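Local coordinates for protein B-agarase (Agarivorans gilvus, PDB 5Z6P) that is a glycoside hydrolase of family 50, an agarase that probably cleaves the beta-galactosidic bonds of agarose chains, at residues A[246-249]-A[250-254]; A[414-417]-A[418-422]; A[735-738]-A[739-743]. All blocks are in the same frame, centred on the assembly; numbering follows the deposited sequence.

Interaction 1 (A[246-249]-A[250-254]); sequences EVTK and AELTE
Thr248 and Leu252, one helical turn apart on helix 241-255, lie side by side and point the same way, with Thr248 CG2 4.0 Å from Leu252 CD1. The threonine torsion explains the meeting: Thr248 turns CG2 anti to its own N and OG1 beside it (chi1 -63°), which leaves the methyl for the leucine and sends the hydroxyl back along the helix to the carbonyl oxygen of Leu244. Leucine CG, in turn, settles 3.3 Å from Thr248 O, the same oxygen that accepts the backbone bond from Leu252 N at 2.9 Å, almost straight at 170°. This is the close-packed side of the stretch. Thr248 is buried and leans on Lys405 and Tyr406 of helix 397-406, while Leu252 reaches helix 413-428. Beside them Glu251 N donates to Val247 O at 2.9 Å, and the extended side chain of Glu251 carries its carboxylate to a salt bridge with Arg424.

The opposite character belongs to Glu246, Lys249, Ala250 and Thr253, which face solvent. The Lys249 chain runs outward, extended until a bend at its last torsion. Ala250 N still donates to Glu246 O, and the alanine CB rests 3.4 Å from that oxygen. Lys249 O takes two bonds from one residue: Thr253 N and Thr253 OG1 both stand 3.1 Å from it and approach from opposite faces of the carbonyl plane. The helix thus sets Thr248, Leu252 and the Arg424-paired Glu251 against its neighbouring helices and leaves the other four to solvent; the threonine hydroxyls turn back onto main-chain oxygens, so that even Thr248 can be buried with its polar atom satisfied.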
loop_
_atom_site.group_PDB
_atom_site.type_symbol
_atom_site.label_atom_id
_atom_site.label_comp_id
_atom_site.label_asym_id
_atom_site.label_seq_id
_atom_site.Cartn_x
_atom_site.Cartn_y
_atom_site.Cartn_z
ATOM N N GLU A 246 -2.700 22.850 -24.974
ATOM C CA GLU A 246 -4.108 22.714 -25.346
ATOM C C GLU A 246 -4.922 22.034 -24.248
ATOM O O GLU A 246 -5.987 22.507 -23.847
ATOM C CB GLU A 246 -4.246 21.895 -26.630
ATOM C CG GLU A 246 -3.956 22.631 -27.934
ATOM C CD GLU A 246 -3.996 21.694 -29.138
ATOM O OE1 GLU A 246 -4.971 20.917 -29.260
ATOM O OE2 GLU A 246 -3.055 21.728 -29.960
ATOM N N VAL A 247 -4.412 20.895 -23.800
ATOM C CA VAL A 247 -5.068 20.090 -22.792
ATOM C C VAL A 247 -5.147 20.859 -21.484
ATOM O O VAL A 247 -6.187 20.885 -20.825
ATOM C CB VAL A 247 -4.339 18.748 -22.615
ATOM C CG1 VAL A 247 -4.809 18.028 -21.357
ATOM C CG2 VAL A 247 -4.556 17.883 -23.856
ATOM N N THR A 248 -4.061 21.526 -21.126
ATOM C CA THR A 248 -4.042 22.358 -19.931
ATOM C C THR A 248 -5.085 23.470 -20.000
ATOM O O THR A 248 -5.863 23.659 -19.068
ATOM C CB THR A 248 -2.670 22.987 -19.721
ATOM O OG1 THR A 248 -1.715 21.952 -19.503
ATOM C CG2 THR A 248 -2.698 23.930 -18.528
ATOM N N LYS A 249 -5.089 24.208 -21.106
ATOM C CA LYS A 249 -6.073 25.269 -21.317
ATOM C C LYS A 249 -7.490 24.721 -21.195
ATOM O O LYS A 249 -8.334 25.329 -20.566
ATOM C CB LYS A 249 -5.880 25.926 -22.691
ATOM C CG LYS A 249 -6.823 27.077 -22.977
ATOM C CD LYS A 249 -6.469 27.744 -24.298
ATOM C CE LYS A 249 -7.353 28.953 -24.578
ATOM N NZ LYS A 249 -7.232 30.007 -23.521
ATOM N N ALA A 250 -7.726 23.553 -21.776
ATOM C CA ALA A 250 -9.036 22.911 -21.720
ATOM C C ALA A 250 -9.445 22.557 -20.276
ATOM O O ALA A 250 -10.562 22.848 -19.858
ATOM C CB ALA A 250 -9.052 21.676 -22.592
ATOM N N GLU A 251 -8.543 21.937 -19.519
ATOM C CA GLU A 251 -8.867 21.593 -18.142
ATOM C C GLU A 251 -9.139 22.841 -17.330
ATOM O O GLU A 251 -10.109 22.887 -16.584
ATOM C CB GLU A 251 -7.756 20.782 -17.463
ATOM C CG GLU A 251 -8.191 20.336 -16.072
ATOM C CD GLU A 251 -7.077 19.765 -15.194
ATOM O OE1 GLU A 251 -5.918 19.674 -15.645
ATOM O OE2 GLU A 251 -7.376 19.425 -14.029
ATOM N N LEU A 252 -8.287 23.854 -17.478
ATOM C CA LEU A 252 -8.455 25.097 -16.738
ATOM C C LEU A 252 -9.811 25.747 -16.995
ATOM O O LEU A 252 -10.397 26.344 -16.097
ATOM C CB LEU A 252 -7.333 26.077 -17.076
ATOM C CG LEU A 252 -5.965 25.684 -16.510
ATOM C CD1 LEU A 252 -4.925 26.758 -16.796
ATOM C CD2 LEU A 252 -6.061 25.429 -15.020
ATOM N N THR A 253 -10.306 25.614 -18.221
ATOM C CA THR A 253 -11.617 26.133 -18.580
ATOM C C THR A 253 -12.700 25.318 -17.881
ATOM O O THR A 253 -13.627 25.871 -17.314
ATOM C CB THR A 253 -11.818 26.113 -20.109
ATOM O OG1 THR A 253 -10.914 27.048 -20.698
ATOM C CG2 THR A 253 -13.243 26.482 -20.489
ATOM N N GLU A 254 -12.552 23.999 -17.908
ATOM C CA GLU A 254 -13.454 23.108 -17.189
ATOM C C GLU A 254 -13.489 23.429 -15.686
ATOM O O GLU A 254 -14.559 23.518 -15.085
ATOM C CB GLU A 254 -13.039 21.657 -17.439
ATOM C CG GLU A 254 -13.850 20.611 -16.716
ATOM C CD GLU A 254 -15.229 20.401 -17.314
ATOM O OE1 GLU A 254 -15.491 20.930 -18.417
ATOM O OE2 GLU A 254 -16.053 19.707 -16.672
#

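Interaction 2 (A[414-417]-A[418-422])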
loop_
_atom_site.group_PDB
_atom_site.type_symbol
_atom_site.label_atom_id
_atom_site.label_comp_id
_atom_site.label_asym_id
_atom_site.label_seq_id
_atom_site.Cartn_x
_atom_site.Cartn_y
_atom_site.Cartn_z
ATOM N N MET A 414 4.939 26.547 -9.404
ATOM C CA MET A 414 4.579 25.802 -8.204
ATOM C C MET A 414 3.337 26.396 -7.564
ATOM O O MET A 414 2.462 25.664 -7.119
ATOM C CB MET A 414 5.734 25.760 -7.219
ATOM C CG MET A 414 6.863 24.855 -7.678
ATOM S SD MET A 414 6.337 23.200 -8.183
ATOM C CE MET A 414 5.518 22.637 -6.681
ATOM N N ALA A 415 3.250 27.719 -7.562
ATOM C CA ALA A 415 2.097 28.409 -7.004
ATOM C C ALA A 415 0.861 28.120 -7.842
ATOM O O ALA A 415 -0.236 28.001 -7.329
ATOM C CB ALA A 415 2.345 29.901 -6.930
ATOM N N LYS A 416 1.038 28.007 -9.147
ATOM C CA LYS A 416 -0.105 27.729 -9.995
ATOM C C LYS A 416 -0.553 26.294 -9.759
ATOM O O LYS A 416 -1.740 26.016 -9.663
ATOM C CB LYS A 416 0.236 27.972 -11.465
ATOM C CG LYS A 416 -0.920 27.766 -12.420
ATOM C CD LYS A 416 -2.034 28.781 -12.206
ATOM C CE LYS A 416 -3.013 28.755 -13.384
ATOM N NZ LYS A 416 -4.115 29.735 -13.213
ATOM N N TRP A 417 0.410 25.388 -9.669
ATOM C CA TRP A 417 0.115 23.991 -9.392
ATOM C C TRP A 417 -0.698 23.825 -8.098
ATOM O O TRP A 417 -1.661 23.075 -8.059
ATOM C CB TRP A 417 1.411 23.172 -9.318
ATOM C CG TRP A 417 1.196 21.754 -8.882
ATOM C CD1 TRP A 417 0.673 20.736 -9.621
ATOM C CD2 TRP A 417 1.505 21.200 -7.605
ATOM N NE1 TRP A 417 0.635 19.583 -8.885
ATOM C CE2 TRP A 417 1.147 19.837 -7.639
ATOM C CE3 TRP A 417 2.065 21.717 -6.437
ATOM C CZ2 TRP A 417 1.312 18.987 -6.550
ATOM C CZ3 TRP A 417 2.225 20.874 -5.345
ATOM C CH2 TRP A 417 1.844 19.524 -5.412
ATOM N N ARG A 418 -0.310 24.543 -7.049
ATOM C CA ARG A 418 -1.054 24.526 -5.799
ATOM C C ARG A 418 -2.492 24.991 -5.985
ATOM O O ARG A 418 -3.411 24.354 -5.486
ATOM C CB ARG A 418 -0.367 25.394 -4.739
ATOM C CG ARG A 418 0.847 24.753 -4.115
ATOM C CD ARG A 418 1.507 25.663 -3.087
ATOM N NE ARG A 418 2.946 25.520 -3.219
ATOM C CZ ARG A 418 3.750 26.460 -3.688
ATOM N NH1 ARG A 418 3.267 27.644 -4.020
ATOM N NH2 ARG A 418 5.036 26.215 -3.797
ATOM N N ASP A 419 -2.678 26.108 -6.683
ATOM C CA ASP A 419 -4.017 26.628 -6.931
ATOM C C ASP A 419 -4.877 25.653 -7.732
ATOM O O ASP A 419 -6.020 25.383 -7.370
ATOM C CB ASP A 419 -3.958 27.977 -7.657
ATOM C CG ASP A 419 -3.557 29.118 -6.741
ATOM O OD1 ASP A 419 -3.564 28.932 -5.507
ATOM O OD2 ASP A 419 -3.235 30.206 -7.257
ATOM N N VAL A 420 -4.327 25.128 -8.817
ATOM C CA VAL A 420 -5.065 24.194 -9.653
ATOM C C VAL A 420 -5.390 22.885 -8.913
ATOM O O VAL A 420 -6.481 22.352 -9.048
ATOM C CB VAL A 420 -4.298 23.894 -10.942
ATOM C CG1 VAL A 420 -4.925 22.728 -11.686
ATOM C CG2 VAL A 420 -4.271 25.139 -11.809
ATOM N N THR A 421 -4.441 22.386 -8.126
ATOM C CA THR A 421 -4.661 21.200 -7.305
ATOM C C THR A 421 -5.875 21.377 -6.394
ATOM O O THR A 421 -6.747 20.518 -6.361
ATOM C CB THR A 421 -3.408 20.852 -6.445
ATOM O OG1 THR A 421 -2.325 20.448 -7.288
ATOM C CG2 THR A 421 -3.713 19.732 -5.474
ATOM N N VAL A 422 -5.939 22.491 -5.671
ATOM C CA VAL A 422 -7.086 22.754 -4.801
ATOM C C VAL A 422 -8.359 22.944 -5.641
ATOM O O VAL A 422 -9.425 22.456 -5.259
ATOM C CB VAL A 422 -6.870 23.988 -3.882
ATOM C CG1 VAL A 422 -8.135 24.287 -3.075
ATOM C CG2 VAL A 422 -5.709 23.753 -2.944
#
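Arg418 folds back along helix 413-428 over the preceding turn, where Met414 and Ala415 wait. Its CB lies 3.7 Å from Met414 O, the oxygen that also accepts the backbone bond from Arg418 N at 3.0 Å. With CG anti to the carbonyl carbon (chi1 -77°), the chain heads toward the start of the helix: CG comes near both Met414 O and, at 4.0 Å, Trp417 CE3. CD and NE continue past the same oxygen, and the bend at chi3 lays the guanidinium over it, Met414 O standing 3.7 Å from the plane and over its centre. At the tip the two nitrogens part, NH1 to Ala415 CA at 3.3 Å and NH2 to Met414 CB at 3.5 Å. Phe441 touches the arginine from a loop.

The spacing is that of successive turns of an alpha helix, whose i to i+4 bonds run on through Val420 N to Lys416 O. Helix 397-406 packs along one side, with Leu402 against Met414 and Trp417, and Tyr406 against Lys416 and Val420.

Trp417 crosses Arg418 at about a right angle, its ring plane 76° from the guanidinium. Over one face of the indole sits Thr421 OG1, 3.4 Å above the plane and offset toward the rim. That hydroxyl donates to Trp417 O at 2.8 Å from above the carbonyl plane, while Thr421 N reaches the same oxygen from the opposite face. Indole NE1 bonds instead to the hydroxyl of Tyr398, and Thr421 OG1 has a second partner in the hydroxyl of Tyr717.

Interaction 3 (A[735-738]-A[739-743]); sequences GFVS and ISDVP
Ser738 OG is gripped from two places across the turn: it accepts from Val742 N at 3.1 Å (156° at the hydrogen) and shares a 2.9 Å hydrogen bond with Ser740 OG, in which either hydroxyl may donate. The serine torsion (chi1 69°) sets OG between the backbone N and the carbonyl carbon, which turns the hydroxyl in over the bend of the chain. Ser740 OG bonds further to Gln228. On the main chain Ser738 N donates to Val742 O at 2.8 Å, nearly straight but from above the carbonyl plane, and Asp741 N closes on Ser738 O at 2.9 Å.

These two bonds define a type I beta turn from Ser738 to Asp741 with a G1 beta bulge at the left-handed Asp741, the closing arrangement of a 3:5 hairpin; it reverses the loop between strand 709-714 and helix 745-762. Beyond it comes only a single beta bridge, Val737 with Pro743, without regular strands. Two CA-H...O contacts line this bridge: Pro743 CA faces Phe736 O at 3.3 Å, and Val737 CA faces Val742 O.

Val737 spreads its methyls over the returning chain, CG1 to Pro743 CG at 4.0 Å and CG2 to Asp741 OD1 at 3.8 Å, and it lies side by side with the aspartate. The Asp741 carboxylate, buried, is held by the hydroxyl of Tyr398 and by Arg424 at OD1 and by Lys405 at OD2; two cationic partners probably keep it ionised. Farther back, Phe736 packs edge-to-face with Tyr714 and reaches Met747 and Ala751 of helix 745-762.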
loop_
_atom_site.group_PDB
_atom_site.type_symbol
_atom_site.label_atom_id
_atom_site.label_comp_id
_atom_site.label_asym_id
_atom_site.label_seq_id
_atom_site.Cartn_x
_atom_site.Cartn_y
_atom_site.Cartn_z
ATOM N N GLY A 735 -1.900 6.767 -10.060
ATOM C CA GLY A 735 -2.258 8.149 -9.898
ATOM C C GLY A 735 -3.657 8.525 -10.358
ATOM O O GLY A 735 -4.262 7.858 -11.199
ATOM N N PHE A 736 -4.155 9.612 -9.794
ATOM C CA PHE A 736 -5.275 10.335 -10.379
ATOM C C PHE A 736 -4.824 11.150 -11.584
ATOM O O PHE A 736 -5.600 11.357 -12.515
ATOM C CB PHE A 736 -5.940 11.240 -9.350
ATOM C CG PHE A 736 -7.219 10.678 -8.823
ATOM C CD1 PHE A 736 -7.211 9.528 -8.056
ATOM C CD2 PHE A 736 -8.435 11.274 -9.132
ATOM C CE1 PHE A 736 -8.392 8.988 -7.588
ATOM C CE2 PHE A 736 -9.618 10.743 -8.672
ATOM C CZ PHE A 736 -9.601 9.598 -7.898
ATOM N N VAL A 737 -3.570 11.595 -11.560
ATOM C CA VAL A 737 -2.996 12.311 -12.694
ATOM C C VAL A 737 -1.745 11.612 -13.218
ATOM O O VAL A 737 -1.031 10.964 -12.472
ATOM C CB VAL A 737 -2.671 13.771 -12.341
ATOM C CG1 VAL A 737 -3.881 14.453 -11.747
ATOM C CG2 VAL A 737 -1.475 13.884 -11.401
ATOM N N SER A 738 -1.494 11.734 -14.518
ATOM C CA SER A 738 -0.294 11.149 -15.102
ATOM C C SER A 738 0.955 11.900 -14.671
ATOM O O SER A 738 0.886 12.906 -13.983
ATOM C CB SER A 738 -0.369 11.151 -16.630
ATOM O OG SER A 738 -0.297 12.478 -17.102
ATOM N N ILE A 739 2.098 11.419 -15.130
ATOM C CA ILE A 739 3.363 12.084 -14.856
ATOM C C ILE A 739 3.448 13.405 -15.639
ATOM O O ILE A 739 4.272 14.268 -15.329
ATOM C CB ILE A 739 4.563 11.158 -15.191
ATOM C CG1 ILE A 739 5.836 11.625 -14.476
ATOM C CG2 ILE A 739 4.755 11.021 -16.701
ATOM C CD1 ILE A 739 5.781 11.447 -13.015
ATOM N N SER A 740 2.578 13.573 -16.633
ATOM C CA SER A 740 2.463 14.861 -17.301
ATOM C C SER A 740 1.329 15.700 -16.738
ATOM O O SER A 740 0.864 16.614 -17.399
ATOM C CB SER A 740 2.289 14.691 -18.819
ATOM O OG SER A 740 1.406 13.644 -19.138
ATOM N N ASP A 741 0.925 15.406 -15.499
ATOM C CA ASP A 741 -0.111 16.151 -14.794
ATOM C C ASP A 741 -1.431 16.170 -15.561
ATOM O O ASP A 741 -2.164 17.160 -15.522
ATOM C CB ASP A 741 0.345 17.595 -14.493
ATOM C CG ASP A 741 -0.468 18.252 -13.373
ATOM O OD1 ASP A 741 -0.819 17.531 -12.414
ATOM O OD2 ASP A 741 -0.766 19.476 -13.451
ATOM N N VAL A 742 -1.733 15.087 -16.265
ATOM C CA VAL A 742 -3.043 14.976 -16.886
ATOM C C VAL A 742 -3.950 14.028 -16.090
ATOM O O VAL A 742 -3.653 12.850 -15.968
ATOM C CB VAL A 742 -2.965 14.470 -18.341
ATOM C CG1 VAL A 742 -4.363 14.365 -18.933
ATOM C CG2 VAL A 742 -2.101 15.382 -19.187
ATOM N N PRO A 743 -5.080 14.541 -15.577
ATOM C CA PRO A 743 -6.032 13.697 -14.837
ATOM C C PRO A 743 -6.615 12.549 -15.673
ATOM O O PRO A 743 -7.137 12.795 -16.751
ATOM C CB PRO A 743 -7.128 14.683 -14.438
ATOM C CG PRO A 743 -6.452 16.021 -14.438
ATOM C CD PRO A 743 -5.491 15.952 -15.589
#

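Overall arrangement
Along the chain the three contacts come in series: interaction 1 on helix 241-255, interaction 2 on helix 413-428, and interaction 3 in the loop that leads from strand 709-714 to helix 745-762. Their centres lie about 14 Å from one another, on one side of the chain's centre, and each touches the other two. Leu252 packs on Val420, Glu251 on Pro743, and Trp417 approaches Asp741. Helix 397-406 contacts all three, and Arg424 of helix 413-428 pairs with acids of interactions 1 and 3. Segments nearly 500 residues apart in sequence are thereby joined, through apolar contacts and salt bridges, into one corner of the fold.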